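Local structure of similar to yteR (Bacilus subtilis) (Clostridium acetobutylicum, 4WU0) at residues 168-179 against 191-202; 55-64 against 94-102. The protein is a glycoside hydrolase of family GH105 that probably removes unsaturated galacturonyl residues from rhamnogalacturonan fragments of pectin. One frame throughout, in Å; residues are numbered along the deposited sequence.

Interaction 1 (168-179 against 191-202)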
loop_
_atom_site.group_PDB
_atom_site.type_symbol
_atom_site.label_atom_id
_atom_site.label_comp_id
_atom_site.label_asym_id
_atom_site.label_seq_id
_atom_site.Cartn_x
_atom_site.Cartn_y
_atom_site.Cartn_z
ATOM N N ASP A 168 -12.960 -14.248 -0.051
ATOM C CA ASP A 168 -14.363 -14.636 -0.032
ATOM C C ASP A 168 -14.712 -15.263 -1.378
ATOM O O ASP A 168 -14.590 -14.609 -2.410
ATOM C CB ASP A 168 -15.243 -13.412 0.203
ATOM C CG ASP A 168 -16.706 -13.705 0.030
ATOM O OD1 ASP A 168 -17.122 -14.831 0.366
ATOM O OD2 ASP A 168 -17.456 -12.816 -0.443
ATOM N N ASN A 169 -15.124 -16.522 -1.388
ATOM C CA ASN A 169 -15.454 -17.164 -2.657
ATOM C C ASN A 169 -16.652 -16.537 -3.352
ATOM O O ASN A 169 -16.739 -16.565 -4.574
ATOM C CB ASN A 169 -15.684 -18.663 -2.456
ATOM C CG ASN A 169 -14.394 -19.408 -2.200
ATOM O OD1 ASN A 169 -13.394 -19.187 -2.883
ATOM N ND2 ASN A 169 -14.399 -20.282 -1.202
ATOM N N LYS A 170 -17.569 -15.945 -2.592
ATOM C CA LYS A 170 -18.763 -15.379 -3.197
ATOM C C LYS A 170 -18.441 -14.137 -4.040
ATOM O O LYS A 170 -18.777 -14.077 -5.224
ATOM C CB LYS A 170 -19.812 -15.054 -2.124
ATOM C CG LYS A 170 -21.067 -14.425 -2.682
ATOM C CD LYS A 170 -22.067 -14.088 -1.591
ATOM C CE LYS A 170 -23.207 -13.234 -2.139
ATOM N NZ LYS A 170 -22.714 -11.951 -2.731
ATOM N N THR A 171 -17.771 -13.163 -3.439
ATOM C CA THR A 171 -17.532 -11.889 -4.114
ATOM C C THR A 171 -16.181 -11.842 -4.817
ATOM O O THR A 171 -15.980 -11.021 -5.712
ATOM C CB THR A 171 -17.547 -10.712 -3.124
ATOM O OG1 THR A 171 -16.486 -10.871 -2.180
ATOM C CG2 THR A 171 -18.916 -10.609 -2.388
ATOM N N GLY A 172 -15.237 -12.673 -4.370
ATOM C CA GLY A 172 -13.867 -12.571 -4.837
ATOM C C GLY A 172 -13.033 -11.525 -4.123
ATOM O O GLY A 172 -11.828 -11.414 -4.350
ATOM N N LEU A 173 -13.657 -10.772 -3.224
ATOM C CA LEU A 173 -12.931 -9.802 -2.423
ATOM C C LEU A 173 -12.210 -10.507 -1.273
ATOM O O LEU A 173 -12.547 -11.646 -0.927
ATOM C CB LEU A 173 -13.892 -8.734 -1.901
ATOM C CG LEU A 173 -14.619 -7.899 -2.960
ATOM C CD1 LEU A 173 -15.724 -7.085 -2.320
ATOM C CD2 LEU A 173 -13.666 -6.954 -3.701
ATOM N N LEU A 174 -11.210 -9.837 -0.699
ATOM C CA LEU A 174 -10.472 -10.371 0.442
ATOM C C LEU A 174 -10.737 -9.524 1.675
ATOM O O LEU A 174 -10.739 -8.290 1.624
ATOM C CB LEU A 174 -8.955 -10.405 0.175
ATOM C CG LEU A 174 -8.406 -11.503 -0.734
ATOM C CD1 LEU A 174 -8.850 -11.311 -2.161
ATOM C CD2 LEU A 174 -6.881 -11.568 -0.663
ATOM N N TYR A 175 -10.993 -10.199 2.781
ATOM C CA TYR A 175 -11.217 -9.534 4.048
ATOM C C TYR A 175 -9.938 -8.875 4.540
ATOM O O TYR A 175 -8.835 -9.281 4.194
ATOM C CB TYR A 175 -11.713 -10.529 5.091
ATOM C CG TYR A 175 -13.041 -11.137 4.767
ATOM C CD1 TYR A 175 -14.217 -10.510 5.129
ATOM C CD2 TYR A 175 -13.123 -12.344 4.091
ATOM C CE1 TYR A 175 -15.450 -11.075 4.822
ATOM C CE2 TYR A 175 -14.345 -12.897 3.776
ATOM C CZ TYR A 175 -15.495 -12.255 4.146
ATOM O OH TYR A 175 -16.713 -12.814 3.847
ATOM N N HIS A 176 -10.100 -7.873 5.393
ATOM C CA HIS A 176 -8.995 -7.075 5.909
ATOM C C HIS A 176 -7.940 -7.945 6.633
ATOM O O HIS A 176 -6.743 -7.809 6.396
ATOM C CB HIS A 176 -9.586 -6.037 6.854
ATOM C CG HIS A 176 -8.610 -5.044 7.408
ATOM N ND1 HIS A 176 -9.012 -4.021 8.241
ATOM C CD2 HIS A 176 -7.271 -4.912 7.273
ATOM C CE1 HIS A 176 -7.962 -3.309 8.597
ATOM N NE2 HIS A 176 -6.898 -3.812 8.009
ATOM N N ALA A 177 -8.395 -8.861 7.483
ATOM C CA ALA A 177 -7.481 -9.634 8.314
ATOM C C ALA A 177 -7.995 -11.025 8.644
ATOM O O ALA A 177 -9.199 -11.323 8.534
ATOM C CB ALA A 177 -7.198 -8.884 9.613
ATOM N N TYR A 178 -7.051 -11.842 9.109
ATOM C CA TYR A 178 -7.226 -13.260 9.392
ATOM C C TYR A 178 -6.436 -13.577 10.658
ATOM O O TYR A 178 -5.279 -13.180 10.765
ATOM C CB TYR A 178 -6.664 -14.066 8.214
ATOM C CG TYR A 178 -6.490 -15.544 8.428
ATOM C CD1 TYR A 178 -7.575 -16.370 8.671
ATOM C CD2 TYR A 178 -5.230 -16.123 8.354
ATOM C CE1 TYR A 178 -7.408 -17.739 8.855
ATOM C CE2 TYR A 178 -5.057 -17.489 8.526
ATOM C CZ TYR A 178 -6.149 -18.288 8.769
ATOM O OH TYR A 178 -5.964 -19.649 8.938
ATOM N N ASP A 179 -7.059 -14.272 11.609
ATOM C CA ASP A 179 -6.382 -14.768 12.799
ATOM C C ASP A 179 -6.359 -16.295 12.732
ATOM O O ASP A 179 -7.366 -16.954 12.958
ATOM C CB ASP A 179 -7.110 -14.343 14.071
ATOM C CG ASP A 179 -6.382 -14.769 15.328
ATOM O OD1 ASP A 179 -5.347 -15.452 15.229
ATOM O OD2 ASP A 179 -6.853 -14.437 16.425
ATOM N N THR A 191 -13.761 -19.233 10.113
ATOM C CA THR A 191 -12.755 -18.923 9.117
ATOM C C THR A 191 -11.589 -18.108 9.656
ATOM O O THR A 191 -10.565 -17.964 8.991
ATOM C CB THR A 191 -13.354 -18.050 8.043
ATOM O OG1 THR A 191 -13.800 -16.839 8.667
ATOM C CG2 THR A 191 -14.515 -18.748 7.365
ATOM N N GLY A 192 -11.752 -17.533 10.838
ATOM C CA GLY A 192 -10.719 -16.662 11.384
ATOM C C GLY A 192 -10.720 -15.266 10.789
ATOM O O GLY A 192 -9.874 -14.450 11.129
ATOM N N LEU A 193 -11.659 -14.987 9.900
ATOM C CA LEU A 193 -11.625 -13.732 9.155
ATOM C C LEU A 193 -12.350 -12.588 9.848
ATOM O O LEU A 193 -13.292 -12.789 10.611
ATOM C CB LEU A 193 -12.205 -13.927 7.762
ATOM C CG LEU A 193 -11.352 -14.906 6.950
ATOM C CD1 LEU A 193 -12.116 -15.452 5.763
ATOM C CD2 LEU A 193 -10.034 -14.237 6.526
ATOM N N SER A 194 -11.892 -11.376 9.544
ATOM C CA SER A 194 -12.555 -10.174 10.031
ATOM C C SER A 194 -13.870 -9.982 9.258
ATOM O O SER A 194 -14.108 -10.664 8.271
ATOM C CB SER A 194 -11.627 -8.967 9.889
ATOM O OG SER A 194 -11.297 -8.726 8.531
ATOM N N PRO A 195 -14.744 -9.060 9.712
ATOM C CA PRO A 195 -16.098 -9.050 9.147
ATOM C C PRO A 195 -16.283 -8.410 7.768
ATOM O O PRO A 195 -17.279 -8.731 7.094
ATOM C CB PRO A 195 -16.897 -8.239 10.188
ATOM C CG PRO A 195 -16.118 -8.390 11.439
ATOM C CD PRO A 195 -14.704 -8.358 11.009
ATOM N N HIS A 196 -15.389 -7.506 7.383
ATOM C CA HIS A 196 -15.624 -6.665 6.216
ATOM C C HIS A 196 -14.478 -6.514 5.244
ATOM O O HIS A 196 -13.298 -6.683 5.576
ATOM C CB HIS A 196 -16.067 -5.259 6.658
ATOM C CG HIS A 196 -17.456 -5.231 7.195
ATOM N ND1 HIS A 196 -18.555 -5.432 6.392
ATOM C CD2 HIS A 196 -17.933 -5.089 8.460
ATOM C CE1 HIS A 196 -19.651 -5.391 7.129
ATOM N NE2 HIS A 196 -19.296 -5.187 8.388
ATOM N N PHE A 197 -14.875 -6.147 4.032
ATOM C CA PHE A 197 -13.948 -5.771 2.972
ATOM C C PHE A 197 -13.698 -4.272 3.066
ATOM O O PHE A 197 -14.556 -3.455 2.736
ATOM C CB PHE A 197 -14.517 -6.128 1.599
ATOM C CG PHE A 197 -15.019 -7.538 1.495
ATOM C CD1 PHE A 197 -14.159 -8.619 1.670
ATOM C CD2 PHE A 197 -16.347 -7.777 1.198
ATOM C CE1 PHE A 197 -14.653 -9.907 1.563
ATOM C CE2 PHE A 197 -16.854 -9.050 1.099
ATOM C CZ PHE A 197 -16.006 -10.123 1.282
ATOM N N TRP A 198 -12.514 -3.931 3.547
ATOM C CA TRP A 198 -12.094 -2.542 3.708
ATOM C C TRP A 198 -11.362 -2.090 2.461
ATOM O O TRP A 198 -10.462 -2.775 1.978
ATOM C CB TRP A 198 -11.184 -2.426 4.931
ATOM C CG TRP A 198 -10.726 -1.039 5.229
ATOM C CD1 TRP A 198 -11.432 0.112 5.087
ATOM C CD2 TRP A 198 -9.429 -0.656 5.708
ATOM N NE1 TRP A 198 -10.658 1.189 5.464
ATOM C CE2 TRP A 198 -9.426 0.736 5.846
ATOM C CE3 TRP A 198 -8.271 -1.366 6.031
ATOM C CZ2 TRP A 198 -8.305 1.439 6.296
ATOM C CZ3 TRP A 198 -7.176 -0.672 6.474
ATOM C CH2 TRP A 198 -7.201 0.718 6.607
ATOM N N GLY A 199 -11.767 -0.941 1.932
ATOM C CA GLY A 199 -11.200 -0.415 0.706
ATOM C C GLY A 199 -9.685 -0.344 0.695
ATOM O O GLY A 199 -9.024 -0.847 -0.223
ATOM N N ARG A 200 -9.115 0.302 1.704
ATOM C CA ARG A 200 -7.668 0.478 1.694
ATOM C C ARG A 200 -6.925 -0.862 1.809
ATOM O O ARG A 200 -5.872 -1.029 1.201
ATOM C CB ARG A 200 -7.206 1.457 2.778
ATOM C CG ARG A 200 -5.684 1.526 2.853
ATOM C CD ARG A 200 -5.095 2.814 3.408
ATOM N NE ARG A 200 -5.291 3.001 4.845
ATOM C CZ ARG A 200 -5.950 4.011 5.401
ATOM N NH1 ARG A 200 -6.006 4.098 6.717
ATOM N NH2 ARG A 200 -6.507 4.965 4.668
ATOM N N ALA A 201 -7.483 -1.806 2.537
ATOM C CA ALA A 201 -6.849 -3.122 2.655
ATOM C C ALA A 201 -6.775 -3.825 1.311
ATOM O O ALA A 201 -5.719 -4.377 0.936
ATOM C CB ALA A 201 -7.561 -3.954 3.653
ATOM N N MET A 202 -7.871 -3.826 0.558
ATOM C CA MET A 202 -7.787 -4.345 -0.798
ATOM C C MET A 202 -6.803 -3.552 -1.637
ATOM O O MET A 202 -6.094 -4.117 -2.446
ATOM C CB MET A 202 -9.150 -4.358 -1.485
ATOM C CG MET A 202 -10.021 -5.535 -1.113
ATOM S SD MET A 202 -9.362 -7.140 -1.644
ATOM C CE MET A 202 -9.406 -7.040 -3.441
HETATM O O HOH W 1 -10.402 -5.830 2.935
#

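Interaction 2 (55-64 against 94-102)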
loop_
_atom_site.group_PDB
_atom_site.type_symbol
_atom_site.label_atom_id
_atom_site.label_comp_id
_atom_site.label_asym_id
_atom_site.label_seq_id
_atom_site.Cartn_x
_atom_site.Cartn_y
_atom_site.Cartn_z
ATOM N N ASP A 55 16.487 12.322 6.101
ATOM C CA ASP A 55 17.555 12.693 7.023
ATOM C C ASP A 55 17.092 12.725 8.475
ATOM O O ASP A 55 17.905 12.621 9.403
ATOM C CB ASP A 55 18.185 14.033 6.633
ATOM C CG ASP A 55 19.248 13.897 5.535
ATOM O OD1 ASP A 55 19.790 12.793 5.319
ATOM O OD2 ASP A 55 19.562 14.918 4.891
ATOM N N THR A 56 15.793 12.893 8.695
ATOM C CA THR A 56 15.234 12.775 10.039
ATOM C C THR A 56 15.496 11.393 10.615
ATOM O O THR A 56 15.737 11.252 11.828
ATOM C CB THR A 56 13.709 13.008 10.023
ATOM O OG1 THR A 56 13.450 14.402 9.872
ATOM C CG2 THR A 56 13.052 12.540 11.321
ATOM N N PHE A 57 15.414 10.389 9.752
ATOM C CA PHE A 57 15.407 8.994 10.203
ATOM C C PHE A 57 16.753 8.307 10.100
ATOM O O PHE A 57 17.081 7.474 10.935
ATOM C CB PHE A 57 14.390 8.194 9.383
ATOM C CG PHE A 57 12.994 8.728 9.489
ATOM C CD1 PHE A 57 12.307 8.654 10.684
ATOM C CD2 PHE A 57 12.377 9.313 8.398
ATOM C CE1 PHE A 57 11.011 9.169 10.805
ATOM C CE2 PHE A 57 11.075 9.818 8.494
ATOM C CZ PHE A 57 10.393 9.743 9.703
ATOM N N ILE A 58 17.505 8.598 9.046
ATOM C CA ILE A 58 18.705 7.809 8.763
ATOM C C ILE A 58 19.964 8.491 9.267
ATOM O O ILE A 58 20.440 9.483 8.692
ATOM C CB ILE A 58 18.859 7.508 7.266
ATOM C CG1 ILE A 58 17.531 7.034 6.659
ATOM C CG2 ILE A 58 19.921 6.459 7.044
ATOM C CD1 ILE A 58 16.909 5.830 7.374
ATOM N N ASN A 59 20.510 7.934 10.342
ATOM C CA ASN A 59 21.727 8.441 10.933
ATOM C C ASN A 59 22.922 8.071 10.063
ATOM O O ASN A 59 22.835 7.173 9.245
ATOM C CB ASN A 59 21.892 7.859 12.332
ATOM C CG ASN A 59 20.799 8.316 13.290
ATOM O OD1 ASN A 59 20.469 9.503 13.367
ATOM N ND2 ASN A 59 20.235 7.372 14.028
ATOM N N GLU A 60 24.042 8.766 10.237
ATOM C CA GLU A 60 25.202 8.519 9.397
ATOM C C GLU A 60 25.679 7.077 9.513
ATOM O O GLU A 60 26.191 6.519 8.544
ATOM C CB GLU A 60 26.351 9.472 9.762
ATOM C CG GLU A 60 27.547 9.397 8.811
ATOM C CD GLU A 60 27.158 9.602 7.346
ATOM O OE1 GLU A 60 26.264 10.437 7.072
ATOM O OE2 GLU A 60 27.741 8.920 6.470
ATOM N N ASP A 61 25.500 6.465 10.684
ATOM C CA ASP A 61 25.931 5.077 10.880
ATOM C C ASP A 61 24.914 4.042 10.385
ATOM O O ASP A 61 25.115 2.835 10.549
ATOM C CB ASP A 61 26.294 4.807 12.348
ATOM C CG ASP A 61 25.092 4.811 13.289
ATOM O OD1 ASP A 61 23.967 5.144 12.876
ATOM O OD2 ASP A 61 25.302 4.515 14.494
ATOM N N GLY A 62 23.830 4.505 9.776
ATOM C CA GLY A 62 22.831 3.598 9.246
ATOM C C GLY A 62 21.731 3.170 10.195
ATOM O O GLY A 62 20.781 2.503 9.771
ATOM N N THR A 63 21.815 3.551 11.470
ATOM C CA THR A 63 20.709 3.277 12.386
ATOM C C THR A 63 19.525 4.187 12.054
ATOM O O THR A 63 19.702 5.258 11.458
ATOM C CB THR A 63 21.139 3.454 13.838
ATOM O OG1 THR A 63 21.624 4.787 14.013
ATOM C CG2 THR A 63 22.234 2.445 14.186
ATOM N N ILE A 64 18.324 3.756 12.437
ATOM C CA ILE A 64 17.089 4.418 12.035
ATOM C C ILE A 64 16.344 4.921 13.268
ATOM O O ILE A 64 15.959 4.161 14.155
ATOM C CB ILE A 64 16.202 3.470 11.209
ATOM C CG1 ILE A 64 17.036 2.854 10.080
ATOM C CG2 ILE A 64 14.990 4.207 10.703
ATOM C CD1 ILE A 64 16.321 1.758 9.304
ATOM N N LYS A 94 25.068 5.230 4.026
ATOM C CA LYS A 94 24.186 5.161 5.180
ATOM C C LYS A 94 22.849 4.538 4.792
ATOM O O LYS A 94 22.204 3.889 5.607
ATOM C CB LYS A 94 23.990 6.537 5.842
ATOM C CG LYS A 94 23.096 7.538 5.103
ATOM C CD LYS A 94 23.003 8.806 5.947
ATOM C CE LYS A 94 21.852 9.724 5.541
ATOM N NZ LYS A 94 21.632 10.814 6.564
ATOM N N TYR A 95 22.434 4.717 3.538
ATOM C CA TYR A 95 21.176 4.138 3.099
ATOM C C TYR A 95 21.308 2.617 3.007
ATOM O O TYR A 95 20.398 1.878 3.369
ATOM C CB TYR A 95 20.756 4.701 1.738
ATOM C CG TYR A 95 20.500 6.188 1.732
ATOM C CD1 TYR A 95 19.718 6.786 2.711
ATOM C CD2 TYR A 95 21.046 6.994 0.751
ATOM C CE1 TYR A 95 19.485 8.138 2.706
ATOM C CE2 TYR A 95 20.811 8.351 0.730
ATOM C CZ TYR A 95 20.036 8.924 1.708
ATOM O OH TYR A 95 19.817 10.294 1.677
ATOM N N ARG A 96 22.432 2.156 2.483
ATOM C CA ARG A 96 22.677 0.727 2.387
ATOM C C ARG A 96 22.757 0.103 3.778
ATOM O O ARG A 96 22.212 -0.986 4.004
ATOM C CB ARG A 96 23.952 0.446 1.607
ATOM C CG ARG A 96 24.274 -1.019 1.455
ATOM C CD ARG A 96 23.315 -1.715 0.525
ATOM N NE ARG A 96 23.621 -3.147 0.441
ATOM C CZ ARG A 96 22.885 -4.127 0.964
ATOM N NH1 ARG A 96 21.759 -3.864 1.618
ATOM N NH2 ARG A 96 23.285 -5.387 0.829
ATOM N N LYS A 97 23.399 0.788 4.726
ATOM C CA LYS A 97 23.504 0.235 6.078
ATOM C C LYS A 97 22.131 0.161 6.736
ATOM O O LYS A 97 21.829 -0.792 7.434
ATOM C CB LYS A 97 24.461 1.055 6.944
ATOM C CG LYS A 97 25.916 0.909 6.558
ATOM C CD LYS A 97 26.775 1.849 7.387
ATOM C CE LYS A 97 28.252 1.685 7.091
ATOM N NZ LYS A 97 29.001 2.833 7.655
ATOM N N ALA A 98 21.308 1.178 6.510
ATOM C CA ALA A 98 19.938 1.183 7.015
ATOM C C ALA A 98 19.131 0.031 6.417
ATOM O O ALA A 98 18.353 -0.636 7.107
ATOM C CB ALA A 98 19.266 2.543 6.723
ATOM N N LEU A 99 19.362 -0.245 5.147
ATOM C CA LEU A 99 18.691 -1.346 4.468
ATOM C C LEU A 99 19.106 -2.689 5.058
ATOM O O LEU A 99 18.269 -3.579 5.216
ATOM C CB LEU A 99 18.977 -1.288 2.966
ATOM C CG LEU A 99 18.090 -0.265 2.231
ATOM C CD1 LEU A 99 18.661 0.096 0.870
ATOM C CD2 LEU A 99 16.681 -0.820 2.098
ATOM N N ILE A 100 20.387 -2.831 5.384
ATOM C CA ILE A 100 20.877 -4.048 6.021
ATOM C C ILE A 100 20.163 -4.229 7.358
ATOM O O ILE A 100 19.777 -5.342 7.720
ATOM C CB ILE A 100 22.403 -3.997 6.217
ATOM C CG1 ILE A 100 23.086 -4.185 4.865
ATOM C CG2 ILE A 100 22.873 -5.062 7.209
ATOM C CD1 ILE A 100 24.511 -3.665 4.828
ATOM N N ASN A 101 19.968 -3.137 8.089
ATOM C CA ASN A 101 19.299 -3.221 9.382
ATOM C C ASN A 101 17.848 -3.668 9.233
ATOM O O ASN A 101 17.369 -4.488 10.011
ATOM C CB ASN A 101 19.392 -1.887 10.146
ATOM C CG ASN A 101 20.802 -1.581 10.619
ATOM O OD1 ASN A 101 21.590 -2.493 10.908
ATOM N ND2 ASN A 101 21.139 -0.291 10.697
ATOM N N LEU A 102 17.138 -3.153 8.228
ATOM C CA LEU A 102 15.772 -3.577 8.007
ATOM C C LEU A 102 15.714 -5.029 7.561
ATOM O O LEU A 102 14.858 -5.783 8.010
ATOM C CB LEU A 102 15.097 -2.698 6.947
ATOM C CG LEU A 102 14.882 -1.242 7.362
ATOM C CD1 LEU A 102 14.397 -0.444 6.151
ATOM C CD2 LEU A 102 13.885 -1.106 8.522
HETATM O O HOH W 2 18.368 11.205 3.675
HETATM O O HOH W 3 26.633 7.756 4.053
HETATM O O HOH W 4 24.211 11.975 7.361
HETATM O O HOH W 5 24.060 0.421 11.234
#

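Interaction 1 (168-179 against 191-202)
Phe197 is walled in on several sides by a single bend of chain, residues 168-175, and this is what sets the contact apart. The contact lies in an (alpha/alpha)6 barrel of the six-hairpin clan, where the loop leading into helix 199-215 packs on the loop and short strand that follow helix 152-166. CB of Leu173 sits over the centre of one face of the Phe197 ring, a CH-pi contact 3.7 Å from the centroid and 14° off the normal. The Leu174 carbonyl oxygen lies near the ring plane at its edge. In turn CE1 of Phe197 stands over the centre of the Tyr175 ring, the two planes inclined at 32°. Asp168 steadies the bend, its OD2 taking both the N-H and the hydroxyl of Thr171 from the same face of the carboxylate.

Further along, the backbones join by a lone beta bridge between Tyr178 and Leu193, with Ser194 N 2.9 Å from Ala177 O and Asp179 N 2.9 Å from Gly192 O. Ser194 turns OG back between its own N and carbonyl carbon (chi1 62°), where OG accepts a hydrogen bond from Ala177 N, 3.1 Å away. His176 lies alongside Trp198, CE3 of the indole over one imidazole face, while ND1 of His176 is hydrogen-bonded to Tyr335 OH. Trp198 is the N-cap residue of the helix; a water takes its backbone N-H and donates to Leu174 O at 2.8 Å. On the helix itself the Met202 sulfur receives a weak bond from Leu174 N, 3.4 Å from SD.

Interaction 2 (55-64 against 94-102)
Lys94 reaches from helix 93-108 along the loop 55-64, and every part of its chain finds something there. CB rests against two backbone carbonyls, 3.5 Å from Glu60 O and 3.6 Å from Asn59 O. CG, placed between the backbone N and the carbonyl carbon (chi1 74°), starts an extended chain and passes 3.9 Å from Ile58 CG2. CD lies close to Asn59 O and to OE1 of Glu60, whose side chain crosses that of Lys94 at about a right angle. CE approaches Ile58 O, and NZ ends in three bonds. Lys94 NZ donates to Ile58 O at 2.8 Å. Lys94 NZ also lies 3.0 Å from Asp55 OD1, in a salt bridge that arrives above the carboxylate plane. Its third partner is a water that donates to Glu60 OE1. A second water ties Asp55 OD1 to Tyr95 OH.

One turn further along the helix, the type I turn from Asn59 to Gly62 brings Gly62 against the backbone, its CA 4.4 Å from CA of Ala98. The bare alpha carbon fits beside Lys97 CB. Asn101 ND2 donates to Gly62 O from well above the carbonyl plane, a bent bond. CD1 of Ile64 packs between Ala98 and Leu102, and Ile58 continues the apolar layer onto Leu83 of helix 80-90. This is loop-to-helix packing within the (alpha/alpha)6 barrel: the link after helix 44-54 folds back over helix 93-108.

Overall arrangement
Interactions 1 and 2 sit on opposite sides of the chain's centre, their own centres about 35 Å apart and their nearest atoms about 18 Å apart, with no touch between them. They follow one another in sequence: 55-64 with 94-102 is complete before 168-179 meets 191-202. Both belong to the same (alpha/alpha)6 barrel, but interaction 1 joins two loops, with a beta bridge, at the start of helix 199-215, whereas interaction 2 lays a loop on helix 93-108. Interaction 1 is mostly buried, its centre about 16 Å from the chain's centre, and relies on aromatic packing and backbone bonds; interaction 2 has its centre about 22 Å out, is partly exposed, and uses a lysine with bridging waters.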